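Local coordinates for acyl-CoA dehydrogenase (Bacillus anthracis, PDB 3OWA), which probably oxidises acyl-CoA thioesters to their 2,3-enoyl forms, passing the electrons to the FAD that it binds, at residues A[178-183]-A[238-243]; A[208-213]-A[248-253]. All blocks are in the same frame, centred on the assembly; numbering follows the deposited sequence.

Both contacts lie in the beta-rich middle domain of the acyl-CoA dehydrogenase fold, on one mixed sheet, with centres about 13 Å apart. Contact 1 joins strand 177-188 to strand 235-240 and, past a corner, to strand 243-246; contact 2 joins strand 206-213 to the short strand 250-251. Along the chain the four segments alternate, 178-183, 208-213, 238-243 and 248-253, so a single run closes the first pairing and then, a few residues later, the second. Tyr178 and Phe210 bring the two together, their rings meeting edge-to-face. Neither contact touches FAD, about 9 Å from the Leu238 side chain and 11 Å from that of Ala209: both frame the domain beside the flavin, not its pocket wall.

Contact 1 of 2, residues A[178-183]-A[238-243]; sequences YVLNGE and LILEDA
Leu180 N donates to Ala243 O at 2.8 Å in a nearly straight bond, 171° at the hydrogen, and so opens an antiparallel pairing that a G1 beta bulge interrupts. Ala243 N returns a more bent bond to Leu180 O. Asp242, with its positive phi, is the extra residue: it and Ala243 both face Leu180, and the chain turns a corner here. Beyond the bulge, Gly182 and Leu240 exchange a second pair of bonds, and Asn181 CA lies 3.2 Å from Leu240 O in a CA-H...O contact. Gly182 sits at backbone angles where a CB would jam against the preceding carbonyl. On the buried face Leu180 CB lies 4.1 Å from Ala243 CB, while Leu240 and Ala243 both reach Val219 of strand 219-221. On the opposite face from Leu180, the amide group of Asn181 lies against the carboxylate of Asp242, their planes 80° apart. The Asp242 side chain is also next to that of Val179, both heading off in one direction; with CG1 of Val179 anti to the backbone N (chi1 178°), that methyl comes within 3.4 Å of Asp242 OD2.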
loop_
_atom_site.group_PDB
_atom_site.type_symbol
_atom_site.label_atom_id
_atom_site.label_comp_id
_atom_site.label_asym_id
_atom_site.label_seq_id
_atom_site.Cartn_x
_atom_site.Cartn_y
_atom_site.Cartn_z
ATOM N N TYR A 178 -27.913 -32.611 -16.632
ATOM C CA TYR A 178 -26.802 -32.783 -15.698
ATOM C C TYR A 178 -27.281 -32.416 -14.310
ATOM O O TYR A 178 -28.018 -31.440 -14.160
ATOM C CB TYR A 178 -25.601 -31.901 -16.092
ATOM C CG TYR A 178 -24.874 -32.476 -17.281
ATOM C CD1 TYR A 178 -23.979 -33.525 -17.116
ATOM C CD2 TYR A 178 -25.090 -31.959 -18.579
ATOM C CE1 TYR A 178 -23.297 -34.068 -18.217
ATOM C CE2 TYR A 178 -24.408 -32.489 -19.699
ATOM C CZ TYR A 178 -23.526 -33.554 -19.502
ATOM O OH TYR A 178 -22.841 -34.078 -20.570
ATOM N N VAL A 179 -26.876 -33.219 -13.335
ATOM C CA VAL A 179 -27.174 -33.035 -11.912
ATOM C C VAL A 179 -25.911 -32.474 -11.236
ATOM O O VAL A 179 -24.873 -33.155 -11.140
ATOM C CB VAL A 179 -27.638 -34.374 -11.239
ATOM C CG1 VAL A 179 -27.903 -34.184 -9.764
ATOM C CG2 VAL A 179 -28.921 -34.935 -11.909
ATOM N N LEU A 180 -25.970 -31.208 -10.821
ATOM C CA LEU A 180 -24.757 -30.542 -10.283
ATOM C C LEU A 180 -24.766 -30.459 -8.753
ATOM O O LEU A 180 -25.802 -30.118 -8.136
ATOM C CB LEU A 180 -24.594 -29.124 -10.881
ATOM C CG LEU A 180 -23.747 -29.041 -12.154
ATOM C CD1 LEU A 180 -24.482 -29.708 -13.308
ATOM C CD2 LEU A 180 -23.435 -27.559 -12.497
ATOM N N ASN A 181 -23.626 -30.765 -8.145
ATOM C CA ASN A 181 -23.479 -30.649 -6.698
ATOM C C ASN A 181 -22.188 -29.982 -6.312
ATOM O O ASN A 181 -21.109 -30.413 -6.738
ATOM C CB ASN A 181 -23.541 -32.031 -6.031
ATOM C CG ASN A 181 -24.932 -32.575 -5.981
ATOM O OD1 ASN A 181 -25.321 -33.427 -6.813
ATOM N ND2 ASN A 181 -25.705 -32.129 -4.989
ATOM N N GLY A 182 -22.296 -28.963 -5.469
ATOM C CA GLY A 182 -21.129 -28.256 -4.933
ATOM C C GLY A 182 -21.444 -26.810 -4.600
ATOM O O GLY A 182 -22.620 -26.401 -4.569
ATOM N N GLU A 183 -20.395 -26.034 -4.332
ATOM C CA GLU A 183 -20.552 -24.646 -3.903
ATOM C C GLU A 183 -19.496 -23.822 -4.589
ATOM O O GLU A 183 -18.333 -24.225 -4.674
ATOM C CB GLU A 183 -20.342 -24.531 -2.385
ATOM C CG GLU A 183 -21.417 -25.243 -1.531
ATOM C CD GLU A 183 -21.376 -24.813 -0.056
ATOM O OE1 GLU A 183 -20.250 -24.564 0.451
ATOM O OE2 GLU A 183 -22.460 -24.720 0.589
ATOM N N LEU A 238 -22.694 -19.549 -4.425
ATOM C CA LEU A 238 -23.737 -20.250 -5.181
ATOM C C LEU A 238 -23.826 -21.694 -4.728
ATOM O O LEU A 238 -22.830 -22.435 -4.793
ATOM C CB LEU A 238 -23.394 -20.202 -6.655
ATOM C CG LEU A 238 -24.400 -20.865 -7.617
ATOM C CD1 LEU A 238 -25.753 -20.142 -7.619
ATOM C CD2 LEU A 238 -23.773 -20.827 -9.026
ATOM N N ILE A 239 -24.997 -22.111 -4.265
ATOM C CA ILE A 239 -25.119 -23.470 -3.665
ATOM C C ILE A 239 -25.877 -24.375 -4.655
ATOM O O ILE A 239 -26.997 -24.043 -5.098
ATOM C CB ILE A 239 -25.883 -23.386 -2.335
ATOM C CG1 ILE A 239 -25.230 -22.328 -1.382
ATOM C CG2 ILE A 239 -26.098 -24.780 -1.701
ATOM C CD1 ILE A 239 -26.111 -22.021 -0.128
ATOM N N LEU A 240 -25.245 -25.479 -5.044
ATOM C CA LEU A 240 -25.815 -26.405 -6.006
ATOM C C LEU A 240 -26.115 -27.733 -5.308
ATOM O O LEU A 240 -25.201 -28.494 -4.982
ATOM C CB LEU A 240 -24.835 -26.603 -7.190
ATOM C CG LEU A 240 -24.435 -25.267 -7.837
ATOM C CD1 LEU A 240 -23.211 -25.382 -8.717
ATOM C CD2 LEU A 240 -25.641 -24.574 -8.566
ATOM N N GLU A 241 -27.389 -28.016 -5.123
ATOM C CA GLU A 241 -27.847 -29.235 -4.412
ATOM C C GLU A 241 -28.769 -30.002 -5.369
ATOM O O GLU A 241 -29.972 -29.683 -5.528
ATOM C CB GLU A 241 -28.512 -28.851 -3.074
ATOM C CG GLU A 241 -27.516 -28.251 -2.040
ATOM C CD GLU A 241 -28.203 -27.573 -0.785
ATOM O OE1 GLU A 241 -27.520 -27.428 0.271
ATOM O OE2 GLU A 241 -29.395 -27.162 -0.869
ATOM N N ASP A 242 -28.174 -30.962 -6.082
ATOM C CA ASP A 242 -28.844 -31.614 -7.206
ATOM C C ASP A 242 -29.468 -30.558 -8.152
ATOM O O ASP A 242 -30.638 -30.679 -8.539
ATOM C CB ASP A 242 -29.913 -32.579 -6.693
ATOM C CG ASP A 242 -29.326 -33.843 -6.060
ATOM O OD1 ASP A 242 -30.063 -34.478 -5.285
ATOM O OD2 ASP A 242 -28.171 -34.231 -6.338
ATOM N N ALA A 243 -28.693 -29.522 -8.482
ATOM C CA ALA A 243 -29.114 -28.493 -9.436
ATOM C C ALA A 243 -29.268 -29.162 -10.805
ATOM O O ALA A 243 -28.382 -29.929 -11.227
ATOM C CB ALA A 243 -28.079 -27.355 -9.495
#

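Contact 2 of 2, residues A[208-213]-A[248-253]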
loop_
_atom_site.group_PDB
_atom_site.type_symbol
_atom_site.label_atom_id
_atom_site.label_comp_id
_atom_site.label_asym_id
_atom_site.label_seq_id
_atom_site.Cartn_x
_atom_site.Cartn_y
_atom_site.Cartn_z
ATOM N N SER A 208 -15.655 -28.889 -17.005
ATOM C CA SER A 208 -16.567 -28.418 -18.062
ATOM C C SER A 208 -17.379 -27.179 -17.631
ATOM O O SER A 208 -17.553 -26.972 -16.468
ATOM C CB SER A 208 -17.559 -29.555 -18.437
ATOM O OG SER A 208 -16.874 -30.743 -18.813
ATOM N N ALA A 209 -17.856 -26.371 -18.574
ATOM C CA ALA A 209 -18.640 -25.189 -18.230
ATOM C C ALA A 209 -20.102 -25.415 -18.558
ATOM O O ALA A 209 -20.409 -26.150 -19.503
ATOM C CB ALA A 209 -18.097 -23.958 -18.962
ATOM N N PHE A 210 -20.998 -24.773 -17.794
ATOM C CA PHE A 210 -22.455 -24.950 -17.947
ATOM C C PHE A 210 -23.147 -23.619 -17.810
ATOM O O PHE A 210 -22.742 -22.783 -16.987
ATOM C CB PHE A 210 -23.022 -25.841 -16.837
ATOM C CG PHE A 210 -22.480 -27.254 -16.839
ATOM C CD1 PHE A 210 -23.166 -28.262 -17.495
ATOM C CD2 PHE A 210 -21.312 -27.565 -16.175
ATOM C CE1 PHE A 210 -22.689 -29.587 -17.505
ATOM C CE2 PHE A 210 -20.813 -28.885 -16.165
ATOM C CZ PHE A 210 -21.518 -29.901 -16.852
ATOM N N ILE A 211 -24.183 -23.402 -18.613
ATOM C CA ILE A 211 -25.052 -22.242 -18.404
ATOM C C ILE A 211 -26.147 -22.674 -17.432
ATOM O O ILE A 211 -26.911 -23.640 -17.675
ATOM C CB ILE A 211 -25.663 -21.754 -19.716
ATOM C CG1 ILE A 211 -24.559 -21.441 -20.732
ATOM C CG2 ILE A 211 -26.675 -20.606 -19.463
ATOM C CD1 ILE A 211 -25.039 -21.421 -22.219
ATOM N N VAL A 212 -26.182 -22.022 -16.279
ATOM C CA VAL A 212 -27.070 -22.448 -15.222
ATOM C C VAL A 212 -27.965 -21.258 -14.892
ATOM O O VAL A 212 -27.470 -20.210 -14.472
ATOM C CB VAL A 212 -26.284 -22.843 -13.963
ATOM C CG1 VAL A 212 -27.263 -23.232 -12.822
ATOM C CG2 VAL A 212 -25.305 -23.983 -14.281
ATOM N N GLU A 213 -29.269 -21.431 -15.070
ATOM C CA GLU A 213 -30.231 -20.410 -14.667
ATOM C C GLU A 213 -30.522 -20.464 -13.169
ATOM O O GLU A 213 -30.638 -21.557 -12.570
ATOM C CB GLU A 213 -31.513 -20.581 -15.488
ATOM C CG GLU A 213 -31.270 -20.306 -16.969
ATOM C CD GLU A 213 -32.546 -20.388 -17.820
ATOM O OE1 GLU A 213 -32.446 -20.614 -19.047
ATOM O OE2 GLU A 213 -33.651 -20.229 -17.270
ATOM N N GLU A 248 -28.335 -29.549 -23.003
ATOM C CA GLU A 248 -27.979 -28.593 -24.039
ATOM C C GLU A 248 -27.382 -27.276 -23.483
ATOM O O GLU A 248 -26.949 -26.399 -24.260
ATOM C CB GLU A 248 -29.200 -28.283 -24.924
ATOM C CG GLU A 248 -30.379 -27.608 -24.194
ATOM C CD GLU A 248 -31.485 -28.589 -23.705
ATOM O OE1 GLU A 248 -31.228 -29.833 -23.549
ATOM O OE2 GLU A 248 -32.618 -28.074 -23.451
ATOM N N ASN A 249 -27.365 -27.139 -22.155
ATOM C CA ASN A 249 -26.701 -26.005 -21.517
ATOM C C ASN A 249 -25.236 -26.220 -21.240
ATOM O O ASN A 249 -24.568 -25.307 -20.730
ATOM C CB ASN A 249 -27.445 -25.576 -20.264
ATOM C CG ASN A 249 -28.610 -24.711 -20.585
ATOM O OD1 ASN A 249 -29.327 -24.971 -21.545
ATOM N ND2 ASN A 249 -28.825 -23.675 -19.797
ATOM N N LEU A 250 -24.712 -27.400 -21.572
ATOM C CA LEU A 250 -23.262 -27.577 -21.595
ATOM C C LEU A 250 -22.621 -26.526 -22.535
ATOM O O LEU A 250 -23.071 -26.344 -23.677
ATOM C CB LEU A 250 -22.885 -28.982 -22.036
ATOM C CG LEU A 250 -21.372 -29.203 -22.204
ATOM C CD1 LEU A 250 -20.726 -29.495 -20.866
ATOM C CD2 LEU A 250 -21.123 -30.344 -23.180
ATOM N N LEU A 251 -21.620 -25.808 -22.040
ATOM C CA LEU A 251 -20.951 -24.764 -22.815
ATOM C C LEU A 251 -19.595 -25.281 -23.307
ATOM O O LEU A 251 -18.738 -25.618 -22.505
ATOM C CB LEU A 251 -20.773 -23.513 -21.939
ATOM C CG LEU A 251 -20.291 -22.222 -22.572
ATOM C CD1 LEU A 251 -21.316 -21.652 -23.539
ATOM C CD2 LEU A 251 -19.958 -21.194 -21.443
ATOM N N GLY A 252 -19.403 -25.363 -24.625
ATOM C CA GLY A 252 -18.153 -25.888 -25.172
ATOM C C GLY A 252 -18.153 -27.411 -25.082
ATOM O O GLY A 252 -19.213 -28.052 -25.083
ATOM N N GLU A 253 -16.974 -28.005 -24.996
ATOM C CA GLU A 253 -16.890 -29.470 -25.054
ATOM C C GLU A 253 -16.621 -30.031 -23.676
ATOM O O GLU A 253 -15.960 -29.379 -22.856
ATOM C CB GLU A 253 -15.762 -29.934 -25.987
ATOM C CG GLU A 253 -15.884 -29.449 -27.416
ATOM C CD GLU A 253 -14.939 -30.204 -28.331
ATOM O OE1 GLU A 253 -15.230 -31.381 -28.642
ATOM O OE2 GLU A 253 -13.890 -29.634 -28.721
HETATM O O HOH W 1 -16.715 -27.076 -21.326
#
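Phe210 and Leu250 meet at a slant, the leucine laying its CD1 methyl over one face of the ring, 3.9 Å from Phe210 CE1. With CG anti to the backbone N (chi1 175°), Leu250 swings CD1 back to the strand, where it also meets Ala209 O and Ser208 CB. The two residues illustrate how side chains make the contact at an antiparallel non-hydrogen-bonded pair, where the backbones exchange no bond. Hydrogen bonds lie to each side of it, from Leu251 N to Ala209 O, 2.8 Å, and from Ile211 N to Asn249 O, 2.9 Å and almost straight at 174°.

The Asn249 side chain runs roughly perpendicular to that of Ile211 and adds a bond of its own, ND2 to Ile211 O at 2.9 Å. The acceptor lies in the plane of the amide, whereas the nitrogen stands above the carbonyl plane of Ile211. Tyr138 OH also bonds ND2, so two partners fix the turn of this buried amide. Ile211 meets Leu251 at a similar angle, their CD1 methyls 4.0 Å apart, and Ala209 CB meets Leu251 CB. A water takes the hydrogen of Ala209 N and donates to Leu251 O and Glu253 O, tying strand 206-213 to the end of 248-253, where the two segments diverge.

Around this pairing, Phe210 and Val212 bond through their backbones to strand 195-202. Ile211 and Leu251 pack on helices 124-129 and 132-144, and Ala209 and Leu251 rest on Ile260 of helix 257-293, joining the beta domain to the helical parts that flank it.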